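PDB 2F4E: AtFKBP42 from Arabidopsis thaliana, which takes part in regulating MDR-type ABC transporters through an FKBP-type domain and probably catalyses the cis-trans isomerisation of prolyl peptide bonds. Local coordinates for residues Cys70-Arg75 with Ile111-Met116; Asp87-Gln92 with Leu150-Val155. All blocks are in the same frame, centred on the assembly; numbering follows the deposited sequence.

In the fold
Contacts 1 and 2 use neighbouring antiparallel strands, 69-78 and 149-158, of the sheet that forms the FKBP-type domain, and the centres of the two contacts lie about 10 Å apart. Contact 1 joins the first of these strands to segment 111-116, which includes part of helix 107-113, in the buried interior. Contact 2 sets the loop between strands 84-87 and 95-98 against the second strand, on the outer face. Along the chain the four segments alternate: 70-75, 87-92, 111-116, 150-155. The two contacts also touch directly, because Arg75 reaches Asp87 and Met116 packs on Val153. One sheet thus illustrates how a small domain holds its helix on one face and a connecting loop on the other.

Contact 1 of 2, residues Cys70-Arg75 with Ile111-Met116; sequences CFLHYR and IGVASM
Cys70 and Leu72 meet Val113 through aliphatic branches and sulfur, with no ring in the interface; the flat group that matters locally is the peptide carbonyl of Gly112, where Ser115 OG meets Gly112 O at 2.7 Å, in the carbonyl plane. The same Gly112 O also accepts from Ser115 N, so two bonds grip one oxygen, and Ser115 OG has a further partner in Lys53. A type I turn runs from Val113 to Met116, in which Met116 N bonds to Val113 O at 2.8 Å.

Val113 shares its two methyls between Cys70 and Leu72. CG1, anti to the backbone N (chi1 165°), lies 4.0 Å from the sulfur SG of Cys70, while CG2 meets Leu72 CD2 tip to tip at 3.9 Å. Cys70 and Leu72 are two residues apart, so both point to the same face of the strand, and one valine serves both. The backbones stay well separated: Cys70 CA and Val113 CA are 8.3 Å apart. Leu72 also touches Ile95 and Leu97 of strand 95-98, and Val153. On the other face of the strand, the ring of His73 stacks with Trp89. Such apolar packing of a short helix against the concave side of a curled antiparallel sheet is characteristic of the FKBP fold.

Contact 2 of 2, residues Asp87-Gln92 with Leu150-Val155; sequences DTWHEQ and LYEVEV
Glu152 is the first residue of strand 150-155 to meet Trp89, and it does so mainly with its backbone: its O lies 3.6 Å from Trp89 CZ3, at the edge of the indole and near its plane. The ring offers C-H groups here, so the approach is probably mildly favourable electrostatically. The Glu152 carboxylate has its main partner in Arg75, through NH1. Arg75 NE binds Asp87 OD2, so this one guanidinium lies between two acids whose oxygens, Glu152 OE1 and Asp87 OD2, are 6.8 Å apart. Asp87 OD2 also pairs with Lys84, and both cations probably help to ease the repulsion between the acids.

Val153, next along, turns its side chain away from the loop into the interior, onto Leu72 and Met116. In the FKBP fold the strand on the far side of 69-78 is interrupted by a bulging loop, and residues 87-92 belong to it: strands 84-87 and 95-98 both pair with 69-78.

Glu154 brings the side chain back to the outer face. Its CB sits 3.7 Å from Trp89 CZ2, and with CG anti to the backbone N (chi1 177°) the extended chain runs past the ring at about a right angle. OE1 comes to the ring edge 3.6 Å from CZ2, the carboxylate turned 54° from the indole plane, while its salt bridge goes to Arg121. Replacing Trp89 by an alanine is likely to open a gap beside Glu152 O and the Glu154 side chain and to leave His73 without its stacking partner. The turn that carries Trp89 includes an Asx motif: Asp87 OD1 accepts from His90 N at 2.9 Å, met from above the carboxylate plane.

Contact 1 of 2, residues Cys70-Arg75 with Ile111-Met116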
loop_
_atom_site.group_PDB
_atom_site.type_symbol
_atom_site.label_atom_id
_atom_site.label_comp_id
_atom_site.label_asym_id
_atom_site.label_seq_id
_atom_site.Cartn_x
_atom_site.Cartn_y
_atom_site.Cartn_z
ATOM N N CYS A 70 -11.145 2.800 -4.593
ATOM C CA CYS A 70 -10.821 1.881 -3.520
ATOM C C CYS A 70 -10.833 2.552 -2.153
ATOM O O CYS A 70 -10.322 3.655 -1.969
ATOM C CB CYS A 70 -9.442 1.271 -3.771
ATOM S SG CYS A 70 -9.109 0.848 -5.514
ATOM N N PHE A 71 -11.432 1.864 -1.195
ATOM C CA PHE A 71 -11.482 2.344 0.175
ATOM C C PHE A 71 -10.577 1.409 0.947
ATOM O O PHE A 71 -10.732 0.187 0.867
ATOM C CB PHE A 71 -12.917 2.306 0.684
ATOM C CG PHE A 71 -13.767 3.390 0.104
ATOM C CD1 PHE A 71 -13.647 4.701 0.560
ATOM C CD2 PHE A 71 -14.628 3.123 -0.950
ATOM C CE1 PHE A 71 -14.375 5.734 -0.033
ATOM C CE2 PHE A 71 -15.357 4.146 -1.548
ATOM C CZ PHE A 71 -15.230 5.454 -1.091
ATOM N N LEU A 72 -9.617 1.978 1.672
ATOM C CA LEU A 72 -8.676 1.147 2.402
ATOM C C LEU A 72 -8.039 1.760 3.647
ATOM O O LEU A 72 -8.003 2.981 3.826
ATOM C CB LEU A 72 -7.567 0.700 1.443
ATOM C CG LEU A 72 -6.646 1.828 0.963
ATOM C CD1 LEU A 72 -5.304 1.702 1.624
ATOM C CD2 LEU A 72 -6.493 1.768 -0.532
ATOM N N HIS A 73 -7.550 0.873 4.503
ATOM C CA HIS A 73 -6.848 1.239 5.724
ATOM C C HIS A 73 -5.397 0.832 5.485
ATOM O O HIS A 73 -5.135 -0.102 4.730
ATOM C CB HIS A 73 -7.377 0.449 6.918
ATOM C CG HIS A 73 -8.494 1.109 7.646
ATOM N ND1 HIS A 73 -8.431 2.426 8.077
ATOM C CD2 HIS A 73 -9.683 0.641 8.086
ATOM C CE1 HIS A 73 -9.523 2.724 8.740
ATOM N NE2 HIS A 73 -10.307 1.654 8.764
ATOM N N TYR A 74 -4.454 1.517 6.120
ATOM C CA TYR A 74 -3.057 1.146 5.951
ATOM C C TYR A 74 -2.091 1.838 6.901
ATOM O O TYR A 74 -2.380 2.901 7.447
ATOM C CB TYR A 74 -2.607 1.401 4.508
ATOM C CG TYR A 74 -2.210 2.830 4.196
ATOM C CD1 TYR A 74 -0.908 3.284 4.419
ATOM C CD2 TYR A 74 -3.138 3.731 3.676
ATOM C CE1 TYR A 74 -0.551 4.600 4.125
ATOM C CE2 TYR A 74 -2.791 5.036 3.383
ATOM C CZ TYR A 74 -1.501 5.475 3.606
ATOM O OH TYR A 74 -1.167 6.781 3.318
ATOM N N ARG A 75 -0.948 1.196 7.107
ATOM C CA ARG A 75 0.116 1.746 7.936
ATOM C C ARG A 75 1.327 1.800 7.029
ATOM O O ARG A 75 1.467 0.973 6.126
ATOM C CB ARG A 75 0.424 0.852 9.135
ATOM C CG ARG A 75 -0.698 0.738 10.137
ATOM C CD ARG A 75 -0.231 -0.000 11.380
ATOM N NE ARG A 75 -1.306 -0.139 12.355
ATOM C CZ ARG A 75 -2.199 -1.124 12.375
ATOM N NH1 ARG A 75 -2.155 -2.095 11.471
ATOM N NH2 ARG A 75 -3.161 -1.109 13.287
ATOM N N ILE A 111 -0.176 0.246 -7.073
ATOM C CA ILE A 111 0.178 -0.956 -7.811
ATOM C C ILE A 111 -0.114 -2.196 -6.970
ATOM O O ILE A 111 -0.601 -3.203 -7.482
ATOM C CB ILE A 111 1.666 -0.920 -8.217
ATOM C CG1 ILE A 111 1.870 0.135 -9.315
ATOM C CG2 ILE A 111 2.104 -2.291 -8.684
ATOM C CD1 ILE A 111 3.308 0.435 -9.636
ATOM N N GLY A 112 0.161 -2.107 -5.675
ATOM C CA GLY A 112 -0.101 -3.229 -4.800
ATOM C C GLY A 112 -1.588 -3.428 -4.648
ATOM O O GLY A 112 -2.067 -4.543 -4.794
ATOM N N VAL A 113 -2.310 -2.345 -4.367
ATOM C CA VAL A 113 -3.760 -2.384 -4.189
ATOM C C VAL A 113 -4.449 -3.003 -5.389
ATOM O O VAL A 113 -5.372 -3.799 -5.246
ATOM C CB VAL A 113 -4.334 -0.953 -3.964
ATOM C CG1 VAL A 113 -5.826 -0.958 -4.145
ATOM C CG2 VAL A 113 -3.984 -0.458 -2.562
ATOM N N ALA A 114 -3.991 -2.621 -6.573
ATOM C CA ALA A 114 -4.563 -3.122 -7.815
ATOM C C ALA A 114 -4.516 -4.642 -7.896
ATOM O O ALA A 114 -5.223 -5.238 -8.704
ATOM C CB ALA A 114 -3.827 -2.509 -9.025
ATOM N N SER A 115 -3.695 -5.267 -7.058
ATOM C CA SER A 115 -3.552 -6.719 -7.082
ATOM C C SER A 115 -4.321 -7.382 -5.955
ATOM O O SER A 115 -4.293 -8.597 -5.806
ATOM C CB SER A 115 -2.074 -7.093 -6.958
ATOM O OG SER A 115 -1.673 -7.099 -5.599
ATOM N N MET A 116 -5.019 -6.582 -5.164
ATOM C CA MET A 116 -5.751 -7.111 -4.032
ATOM C C MET A 116 -7.247 -7.313 -4.244
ATOM O O MET A 116 -7.876 -6.681 -5.095
ATOM C CB MET A 116 -5.525 -6.201 -2.818
ATOM C CG MET A 116 -4.081 -6.110 -2.363
ATOM S SD MET A 116 -3.818 -4.909 -1.057
ATOM C CE MET A 116 -4.118 -5.893 0.359
#

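Contact 2 of 2, residues Asp87-Gln92 with Leu150-Val155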
loop_
_atom_site.group_PDB
_atom_site.type_symbol
_atom_site.label_atom_id
_atom_site.label_comp_id
_atom_site.label_asym_id
_atom_site.label_seq_id
_atom_site.Cartn_x
_atom_site.Cartn_y
_atom_site.Cartn_z
ATOM N N ASP A 87 -0.787 5.781 9.700
ATOM C CA ASP A 87 -1.606 4.743 10.329
ATOM C C ASP A 87 -3.068 5.179 10.293
ATOM O O ASP A 87 -3.551 5.824 11.222
ATOM C CB ASP A 87 -1.179 4.553 11.790
ATOM C CG ASP A 87 -1.686 3.252 12.392
ATOM O OD1 ASP A 87 -2.857 2.888 12.175
ATOM O OD2 ASP A 87 -0.908 2.592 13.103
ATOM N N THR A 88 -3.773 4.837 9.217
ATOM C CA THR A 88 -5.178 5.212 9.092
ATOM C C THR A 88 -6.074 4.559 10.131
ATOM O O THR A 88 -7.116 5.103 10.449
ATOM C CB THR A 88 -5.735 4.906 7.682
ATOM O OG1 THR A 88 -5.718 3.492 7.449
ATOM C CG2 THR A 88 -4.903 5.642 6.615
ATOM N N TRP A 89 -5.679 3.403 10.657
ATOM C CA TRP A 89 -6.472 2.741 11.694
ATOM C C TRP A 89 -6.449 3.569 12.969
ATOM O O TRP A 89 -7.478 3.767 13.597
ATOM C CB TRP A 89 -5.932 1.347 12.007
ATOM C CG TRP A 89 -6.383 0.283 11.061
ATOM C CD1 TRP A 89 -7.641 -0.244 10.946
ATOM C CD2 TRP A 89 -5.569 -0.413 10.114
ATOM N NE1 TRP A 89 -7.652 -1.225 9.990
ATOM C CE2 TRP A 89 -6.391 -1.351 9.458
ATOM C CE3 TRP A 89 -4.217 -0.334 9.749
ATOM C CZ2 TRP A 89 -5.917 -2.207 8.463
ATOM C CZ3 TRP A 89 -3.739 -1.183 8.756
ATOM C CH2 TRP A 89 -4.590 -2.108 8.124
ATOM N N HIS A 90 -5.271 4.051 13.348
ATOM C CA HIS A 90 -5.161 4.852 14.555
ATOM C C HIS A 90 -6.006 6.114 14.436
ATOM O O HIS A 90 -6.729 6.461 15.362
ATOM C CB HIS A 90 -3.700 5.225 14.838
ATOM C CG HIS A 90 -3.532 6.084 16.054
ATOM N ND1 HIS A 90 -3.867 5.655 17.316
ATOM C CD2 HIS A 90 -3.095 7.359 16.185
ATOM C CE1 HIS A 90 -3.644 6.632 18.183
ATOM N NE2 HIS A 90 -3.176 7.675 17.523
ATOM N N GLU A 91 -5.938 6.792 13.295
ATOM C CA GLU A 91 -6.711 8.020 13.138
ATOM C C GLU A 91 -8.143 7.785 12.684
ATOM O O GLU A 91 -8.858 8.729 12.341
ATOM C CB GLU A 91 -6.010 8.990 12.183
ATOM C CG GLU A 91 -5.828 8.502 10.760
ATOM C CD GLU A 91 -5.367 9.624 9.821
ATOM O OE1 GLU A 91 -5.930 10.735 9.914
ATOM O OE2 GLU A 91 -4.463 9.410 8.981
ATOM N N GLN A 92 -8.563 6.525 12.701
ATOM C CA GLN A 92 -9.922 6.156 12.319
ATOM C C GLN A 92 -10.354 6.880 11.050
ATOM O O GLN A 92 -11.448 7.424 10.995
ATOM C CB GLN A 92 -10.892 6.529 13.442
ATOM C CG GLN A 92 -10.433 6.130 14.832
ATOM C CD GLN A 92 -11.416 6.549 15.911
ATOM O OE1 GLN A 92 -11.711 7.735 16.081
ATOM N NE2 GLN A 92 -11.932 5.570 16.646
ATOM N N LEU A 150 7.391 0.198 3.501
ATOM C CA LEU A 150 6.626 -0.999 3.785
ATOM C C LEU A 150 5.208 -0.530 4.064
ATOM O O LEU A 150 4.997 0.487 4.731
ATOM C CB LEU A 150 7.151 -1.727 5.021
ATOM C CG LEU A 150 6.293 -2.939 5.410
ATOM C CD1 LEU A 150 6.493 -4.022 4.391
ATOM C CD2 LEU A 150 6.657 -3.460 6.778
ATOM N N TYR A 151 4.241 -1.265 3.543
ATOM C CA TYR A 151 2.844 -0.938 3.769
ATOM C C TYR A 151 2.100 -2.169 4.244
ATOM O O TYR A 151 2.362 -3.282 3.809
ATOM C CB TYR A 151 2.162 -0.452 2.494
ATOM C CG TYR A 151 2.642 0.858 1.930
ATOM C CD1 TYR A 151 2.252 2.073 2.483
ATOM C CD2 TYR A 151 3.427 0.880 0.782
ATOM C CE1 TYR A 151 2.624 3.278 1.886
ATOM C CE2 TYR A 151 3.801 2.065 0.184
ATOM C CZ TYR A 151 3.404 3.251 0.733
ATOM O OH TYR A 151 3.793 4.397 0.104
ATOM N N GLU A 152 1.179 -1.950 5.164
ATOM C CA GLU A 152 0.340 -3.011 5.668
ATOM C C GLU A 152 -1.006 -2.456 5.260
ATOM O O GLU A 152 -1.543 -1.557 5.914
ATOM C CB GLU A 152 0.434 -3.126 7.187
ATOM C CG GLU A 152 -0.374 -4.290 7.740
ATOM C CD GLU A 152 -0.604 -4.224 9.249
ATOM O OE1 GLU A 152 -0.039 -3.351 9.932
ATOM O OE2 GLU A 152 -1.364 -5.073 9.760
ATOM N N VAL A 153 -1.537 -2.963 4.157
ATOM C CA VAL A 153 -2.810 -2.465 3.665
ATOM C C VAL A 153 -3.980 -3.446 3.644
ATOM O O VAL A 153 -3.833 -4.619 3.312
ATOM C CB VAL A 153 -2.646 -1.866 2.247
ATOM C CG1 VAL A 153 -1.962 -2.869 1.337
ATOM C CG2 VAL A 153 -4.000 -1.486 1.681
ATOM N N GLU A 154 -5.149 -2.943 4.015
ATOM C CA GLU A 154 -6.354 -3.745 3.998
ATOM C C GLU A 154 -7.409 -2.996 3.196
ATOM O O GLU A 154 -7.814 -1.887 3.559
ATOM C CB GLU A 154 -6.873 -4.026 5.412
ATOM C CG GLU A 154 -8.174 -4.803 5.378
ATOM C CD GLU A 154 -8.653 -5.248 6.739
ATOM O OE1 GLU A 154 -7.878 -5.153 7.712
ATOM O OE2 GLU A 154 -9.818 -5.690 6.823
ATOM N N VAL A 155 -7.840 -3.615 2.104
ATOM C CA VAL A 155 -8.834 -3.024 1.229
ATOM C C VAL A 155 -10.250 -3.221 1.758
ATOM O O VAL A 155 -10.722 -4.342 1.909
ATOM C CB VAL A 155 -8.748 -3.629 -0.196
ATOM C CG1 VAL A 155 -9.704 -2.920 -1.122
ATOM C CG2 VAL A 155 -7.329 -3.533 -0.727
#